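Local coordinates for aspartate aminotransferase (Rhodobacter sphaeroides, PDB 3NRA), which probably catalyses the pyridoxal-phosphate-dependent transfer of an amino group from L-aspartate to 2-oxoglutarate, giving oxaloacetate and L-glutamate, at residues Leu257-Leu262 with Ser290-Leu294; Arg78-Arg84 with Ala101-Ile107. All coordinates share one frame; numbering follows the deposited sequence. Where two conformers were deposited one is given.

Contact 1: residues Leu257-Leu262 with Ser290-Leu294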
loop_
_atom_site.group_PDB
_atom_site.type_symbol
_atom_site.label_atom_id
_atom_site.label_comp_id
_atom_site.label_asym_id
_atom_site.label_seq_id
_atom_site.Cartn_x
_atom_site.Cartn_y
_atom_site.Cartn_z
ATOM N N LEU B 257 14.024 -0.895 9.405
ATOM C CA LEU B 257 13.842 -1.016 7.942
ATOM C C LEU B 257 12.555 -0.320 7.447
ATOM O O LEU B 257 12.116 -0.558 6.321
ATOM C CB LEU B 257 13.852 -2.486 7.524
ATOM C CG LEU B 257 15.097 -3.306 7.863
ATOM C CD1 LEU B 257 15.051 -4.617 7.106
ATOM C CD2 LEU B 257 16.346 -2.562 7.521
ATOM N N SER B 258 11.983 0.571 8.262
ATOM C CA SER B 258 10.716 1.236 7.888
ATOM C C SER B 258 10.769 1.809 6.472
ATOM O O SER B 258 9.850 1.634 5.730
ATOM C CB SER B 258 10.343 2.348 8.884
ATOM O OG SER B 258 9.104 2.971 8.511
ATOM N N GLY B 259 11.906 2.379 6.083
ATOM C CA GLY B 259 12.050 3.040 4.760
ATOM C C GLY B 259 11.866 2.125 3.551
ATOM O O GLY B 259 11.594 2.596 2.452
ATOM N N TYR B 260 12.027 0.805 3.767
ATOM C CA TYR B 260 11.778 -0.200 2.721
ATOM C C TYR B 260 10.300 -0.606 2.614
ATOM O O TYR B 260 9.895 -1.111 1.602
ATOM C CB TYR B 260 12.660 -1.421 2.953
ATOM C CG TYR B 260 14.168 -1.144 2.761
ATOM C CD1 TYR B 260 14.730 -1.110 1.501
ATOM C CD2 TYR B 260 15.007 -1.001 3.845
ATOM C CE1 TYR B 260 16.121 -0.864 1.322
ATOM C CE2 TYR B 260 16.397 -0.774 3.678
ATOM C CZ TYR B 260 16.932 -0.709 2.412
ATOM O OH TYR B 260 18.296 -0.488 2.236
ATOM N N ARG B 261 9.517 -0.370 3.677
ATOM C CA ARG B 261 8.059 -0.612 3.704
ATOM C C ARG B 261 7.674 -2.135 3.546
ATOM O O ARG B 261 7.100 -2.547 2.526
ATOM C CB ARG B 261 7.341 0.264 2.671
ATOM C CG ARG B 261 5.778 0.441 2.934
ATOM C CD ARG B 261 5.474 1.799 3.564
ATOM N NE ARG B 261 6.173 1.973 4.821
ATOM C CZ ARG B 261 5.749 1.563 6.012
ATOM N NH1 ARG B 261 4.541 1.046 6.181
ATOM N NH2 ARG B 261 6.545 1.705 7.050
ATOM N N LEU B 262 7.965 -2.928 4.595
ATOM C CA LEU B 262 7.771 -4.367 4.570
ATOM C C LEU B 262 7.101 -4.847 5.823
ATOM O O LEU B 262 7.394 -4.370 6.911
ATOM C CB LEU B 262 9.121 -5.102 4.400
ATOM C CG LEU B 262 9.845 -4.764 3.109
ATOM C CD1 LEU B 262 11.310 -5.070 3.256
ATOM C CD2 LEU B 262 9.204 -5.521 1.924
ATOM N N SER B 290 12.242 -4.030 -2.572
ATOM C CA SER B 290 12.250 -4.006 -1.093
ATOM C C SER B 290 12.250 -5.397 -0.524
ATOM O O SER B 290 12.909 -5.653 0.478
ATOM C CB SER B 290 11.045 -3.229 -0.531
ATOM O OG SER B 290 11.228 -1.842 -0.662
ATOM N N GLN B 291 11.512 -6.308 -1.160
ATOM C CA GLN B 291 11.319 -7.656 -0.607
ATOM C C GLN B 291 12.648 -8.352 -0.319
ATOM O O GLN B 291 12.802 -8.976 0.719
ATOM C CB GLN B 291 10.454 -8.497 -1.530
ATOM C CG GLN B 291 8.964 -8.133 -1.479
ATOM C CD GLN B 291 8.128 -9.056 -2.314
ATOM O OE1 GLN B 291 8.268 -10.269 -2.220
ATOM N NE2 GLN B 291 7.248 -8.488 -3.166
ATOM N N ALA B 292 13.633 -8.128 -1.203
ATOM C CA ALA B 292 14.950 -8.699 -1.094
ATOM C C ALA B 292 15.626 -8.489 0.258
ATOM O O ALA B 292 16.428 -9.326 0.640
ATOM C CB ALA B 292 15.907 -8.141 -2.263
ATOM N N VAL B 293 15.344 -7.371 0.970
ATOM C CA VAL B 293 16.013 -7.140 2.269
ATOM C C VAL B 293 15.576 -8.163 3.331
ATOM O O VAL B 293 16.327 -8.425 4.282
ATOM C CB VAL B 293 15.818 -5.703 2.833
ATOM C CG1 VAL B 293 16.225 -4.640 1.783
ATOM C CG2 VAL B 293 14.384 -5.500 3.330
ATOM N N LEU B 294 14.399 -8.765 3.139
ATOM C CA LEU B 294 13.886 -9.783 4.051
ATOM C C LEU B 294 14.676 -11.072 4.031
ATOM O O LEU B 294 14.542 -11.871 4.951
ATOM C CB LEU B 294 12.405 -10.105 3.738
ATOM C CG LEU B 294 11.425 -8.938 3.923
ATOM C CD1 LEU B 294 10.050 -9.303 3.397
ATOM C CD2 LEU B 294 11.356 -8.537 5.403
#

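Contact 2: residues Arg78-Arg84 with Ala101-Ile107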
loop_
_atom_site.group_PDB
_atom_site.type_symbol
_atom_site.label_atom_id
_atom_site.label_comp_id
_atom_site.label_asym_id
_atom_site.label_seq_id
_atom_site.Cartn_x
_atom_site.Cartn_y
_atom_site.Cartn_z
ATOM N N ARG B 78 1.123 -12.125 -3.321
ATOM C CA ARG B 78 1.396 -12.480 -1.893
ATOM C C ARG B 78 2.881 -12.403 -1.459
ATOM O O ARG B 78 3.185 -12.544 -0.274
ATOM C CB ARG B 78 0.834 -13.861 -1.569
ATOM C CG ARG B 78 1.546 -15.015 -2.197
ATOM C CD ARG B 78 0.776 -16.320 -1.996
ATOM N NE ARG B 78 -0.471 -16.365 -2.759
ATOM C CZ ARG B 78 -1.211 -17.464 -2.950
ATOM N NH1 ARG B 78 -0.854 -18.650 -2.418
ATOM N NH2 ARG B 78 -2.321 -17.383 -3.691
ATOM N N GLY B 79 3.784 -12.234 -2.422
ATOM C CA GLY B 79 5.193 -11.975 -2.144
ATOM C C GLY B 79 6.061 -13.008 -2.811
ATOM O O GLY B 79 5.610 -14.109 -3.090
ATOM N N ASP B 80 7.316 -12.647 -3.040
ATOM C CA ASP B 80 8.315 -13.542 -3.628
ATOM C C ASP B 80 8.322 -14.942 -2.943
ATOM O O ASP B 80 8.416 -15.051 -1.718
ATOM C CB ASP B 80 9.706 -12.886 -3.574
ATOM C CG ASP B 80 10.811 -13.786 -4.166
ATOM O OD1 ASP B 80 11.223 -14.777 -3.501
ATOM O OD2 ASP B 80 11.252 -13.515 -5.284
ATOM N N LEU B 81 8.171 -15.986 -3.747
ATOM C CA LEU B 81 8.079 -17.360 -3.241
ATOM C C LEU B 81 9.347 -17.797 -2.499
ATOM O O LEU B 81 9.277 -18.300 -1.400
ATOM C CB LEU B 81 7.809 -18.327 -4.394
ATOM C CG LEU B 81 7.533 -19.806 -4.033
ATOM C CD1 LEU B 81 6.284 -19.950 -3.143
ATOM C CD2 LEU B 81 7.388 -20.646 -5.340
ATOM N N GLY B 82 10.501 -17.588 -3.112
ATOM C CA GLY B 82 11.782 -17.924 -2.466
ATOM C C GLY B 82 11.955 -17.273 -1.083
ATOM O O GLY B 82 12.438 -17.909 -0.153
ATOM N N ILE B 83 11.494 -16.031 -0.938
ATOM C CA ILE B 83 11.642 -15.295 0.313
ATOM C C ILE B 83 10.618 -15.808 1.337
ATOM O O ILE B 83 10.938 -16.011 2.511
ATOM C CB ILE B 83 11.547 -13.752 0.075
ATOM C CG1 ILE B 83 12.721 -13.302 -0.812
ATOM C CG2 ILE B 83 11.598 -12.978 1.404
ATOM C CD1 ILE B 83 12.603 -11.914 -1.329
ATOM N N ARG B 84 9.412 -16.096 0.886
ATOM C CA ARG B 84 8.446 -16.737 1.778
ATOM C C ARG B 84 8.939 -18.093 2.325
ATOM O O ARG B 84 8.844 -18.348 3.529
ATOM C CB ARG B 84 7.111 -16.894 1.095
ATOM C CG ARG B 84 6.309 -15.641 1.131
ATOM C CD ARG B 84 4.940 -15.874 0.626
ATOM N NE ARG B 84 4.926 -15.979 -0.827
ATOM C CZ ARG B 84 4.320 -16.933 -1.558
ATOM N NH1 ARG B 84 3.641 -17.950 -0.998
ATOM N NH2 ARG B 84 4.379 -16.848 -2.884
ATOM N N ALA B 101 4.536 -21.364 4.310
ATOM C CA ALA B 101 5.042 -20.418 3.277
ATOM C C ALA B 101 4.102 -20.221 2.075
ATOM O O ALA B 101 3.992 -19.105 1.537
ATOM C CB ALA B 101 6.414 -20.873 2.759
ATOM N N ARG B 102 3.450 -21.305 1.661
ATOM C CA ARG B 102 2.739 -21.305 0.402
ATOM C C ARG B 102 1.368 -20.642 0.530
ATOM O O ARG B 102 1.067 -19.735 -0.215
ATOM C CB ARG B 102 2.643 -22.743 -0.163
ATOM C CG ARG B 102 4.035 -23.423 -0.419
ATOM C CD ARG B 102 5.060 -22.427 -1.017
ATOM N NE ARG B 102 6.341 -23.008 -1.412
ATOM C CZ ARG B 102 6.567 -23.705 -2.535
ATOM N NH1 ARG B 102 5.563 -24.047 -3.352
ATOM N NH2 ARG B 102 7.817 -24.104 -2.818
ATOM N N ASP B 103 0.566 -21.080 1.500
ATOM C CA ASP B 103 -0.808 -20.585 1.650
ATOM C C ASP B 103 -1.091 -19.821 2.951
ATOM O O ASP B 103 -2.201 -19.308 3.129
ATOM C CB ASP B 103 -1.788 -21.753 1.528
ATOM C CG ASP B 103 -1.594 -22.551 0.242
ATOM O OD1 ASP B 103 -1.327 -21.930 -0.803
ATOM O OD2 ASP B 103 -1.720 -23.790 0.280
ATOM N N GLY B 104 -0.117 -19.745 3.857
ATOM C CA GLY B 104 -0.347 -19.110 5.153
ATOM C C GLY B 104 0.568 -17.946 5.482
ATOM O O GLY B 104 0.784 -17.657 6.656
ATOM N N LEU B 105 1.135 -17.298 4.453
ATOM C CA LEU B 105 2.159 -16.248 4.650
ATOM C C LEU B 105 2.093 -15.245 3.508
ATOM O O LEU B 105 2.213 -15.613 2.374
ATOM C CB LEU B 105 3.557 -16.838 4.736
ATOM C CG LEU B 105 4.718 -15.842 4.905
ATOM C CD1 LEU B 105 4.548 -14.919 6.176
ATOM C CD2 LEU B 105 6.026 -16.586 4.961
ATOM N N ILE B 106 1.870 -13.979 3.848
ATOM C CA ILE B 106 1.804 -12.900 2.872
ATOM C C ILE B 106 2.814 -11.849 3.268
ATOM O O ILE B 106 2.992 -11.591 4.473
ATOM C CB ILE B 106 0.371 -12.279 2.794
ATOM C CG1 ILE B 106 0.283 -11.262 1.670
ATOM C CG2 ILE B 106 -0.033 -11.646 4.125
ATOM C CD1 ILE B 106 -1.206 -10.763 1.357
ATOM N N ILE B 107 3.517 -11.293 2.253
ATOM C CA ILE B 107 4.371 -10.137 2.421
ATOM C C ILE B 107 3.653 -8.869 1.952
ATOM O O ILE B 107 3.120 -8.834 0.841
ATOM C CB ILE B 107 5.652 -10.255 1.625
ATOM C CG1 ILE B 107 6.392 -11.572 1.975
ATOM C CG2 ILE B 107 6.555 -9.012 1.909
ATOM C CD1 ILE B 107 7.711 -11.798 1.159
#

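Contact 1: residues Leu257-Leu262 with Ser290-Leu294
Ser-290 OG donates a hydrogen bond to the backbone oxygen of Tyr-260, with Ser-290 OG and Tyr-260 O 2.7 Å apart. The hydroxyl approaches in the carbonyl plane, on a lone pair, with a C=O...donor angle of 130°. Ser-290 reaches it with OG anti to its own carbonyl carbon (chi1 -76°). The contact joins the short 3-10 turn 258-260, in the loop before strand 263-267, to the end of helix 288-291.

Val-293 is the apolar counterpart, and its two methyls do different work. CG1 lies over one face of the Tyr-260 ring. Val-293 CG1 is 3.9 Å from the centroid of the Tyr-260 ring and 13° off the normal, a CH-pi contact. Val-293 CG2 instead meets Leu-257 CD1 at 3.9 Å. Leu-262 packs against Ser-290 and Leu-294. Leu-262 CD2 touches Ser-290 CB at 3.8 Å and approaches Leu-294 CD1 at 4.1 Å. The isobutyl group of Leu-262 stands beside its own backbone N, which brings CD2 to the helix end. The Tyr-260 ring also meets Tyr-289 of the second subunit edge-to-face. Next to it, Arg-261 NH1 binds the phosphate oxygen OP3 of the pyridoxal-phosphate lysine at position 253.

One short polar bond and a buried apolar patch thus fix the turn that carries this phosphate-binding arginine, consistent with a second-shell role at the cofactor site.

Contact 2: residues Arg78-Arg84 with Ala101-Ile107
The guanidinium of Arg-84 has Arg-78 CG over the centre of one face, 3.4 Å above its plane. Near its edge are the backbone oxygens of Gly-79, Ala-101 and Arg-102. The Arg-78 guanidinium takes Arg-102 O at its edge, 3.1 Å from Arg-78 NH1. In one of two deposited conformers of Arg-102, Leu-81 CD1 lies over one face of the guanidinium, toward its rim, and Arg-102 NE pairs with Asp-85. The motif is a helix N-terminus with an Asp-80 N-cap. It is set against strand 105-108, an outermost strand within this chain of the mixed sheet in the large domain of the aspartate aminotransferase fold.

Arg-84 NE and Arg-84 NH2 each donate to Gly-79 O at 3.0 Å, side-on. The NH2 bond runs nearly along the C=O axis, whereas NE comes from above the carbonyl plane. Across the contact, Arg-84 NH1 donates to Ala-101 O at 2.8 Å. A bend at chi3 (-76°) turns the group back to these carbonyls. NH2 also pairs with Glu-76, which probably balances the charge. A leucine in place of Arg-84 would probably leave the Gly-79 and Ala-101 oxygens without these donors and Glu-76 without its mate.

Gly-79 has backbone angles that call for glycine. Ile-107 CD1 reaches Ile-83 CG2 at 4.1 Å. Beside Gly-79, the strand is joined by a nearly straight bond: Ile-107 N donates to Arg-78 O at 2.8 Å, with an N-H...O angle of 175°.

How the contacts relate
The centres of contacts 1 and 2 lie about 15 Å apart, and Gln-291 bridges them. Gln-291 OE1 is 2.7 Å from Asp-80 N, a probable hydrogen bond, and packs 3.8 Å from Ile-107 CD1. The backbone atom Gln-291 O sits 3.6 Å from Ile-83 CD1. Leu-294 of contact 1 also touches Ile-83 and Ile-107. The end of helix 288-291 therefore faces the turn 257-262 and also the start of helix 81-95. Contact 1 adjoins the cofactor through Arg-261 and borders the second subunit. Contact 2 touches no other chain of the assembly. Along the sequence, contact 2 closes before contact 1 opens.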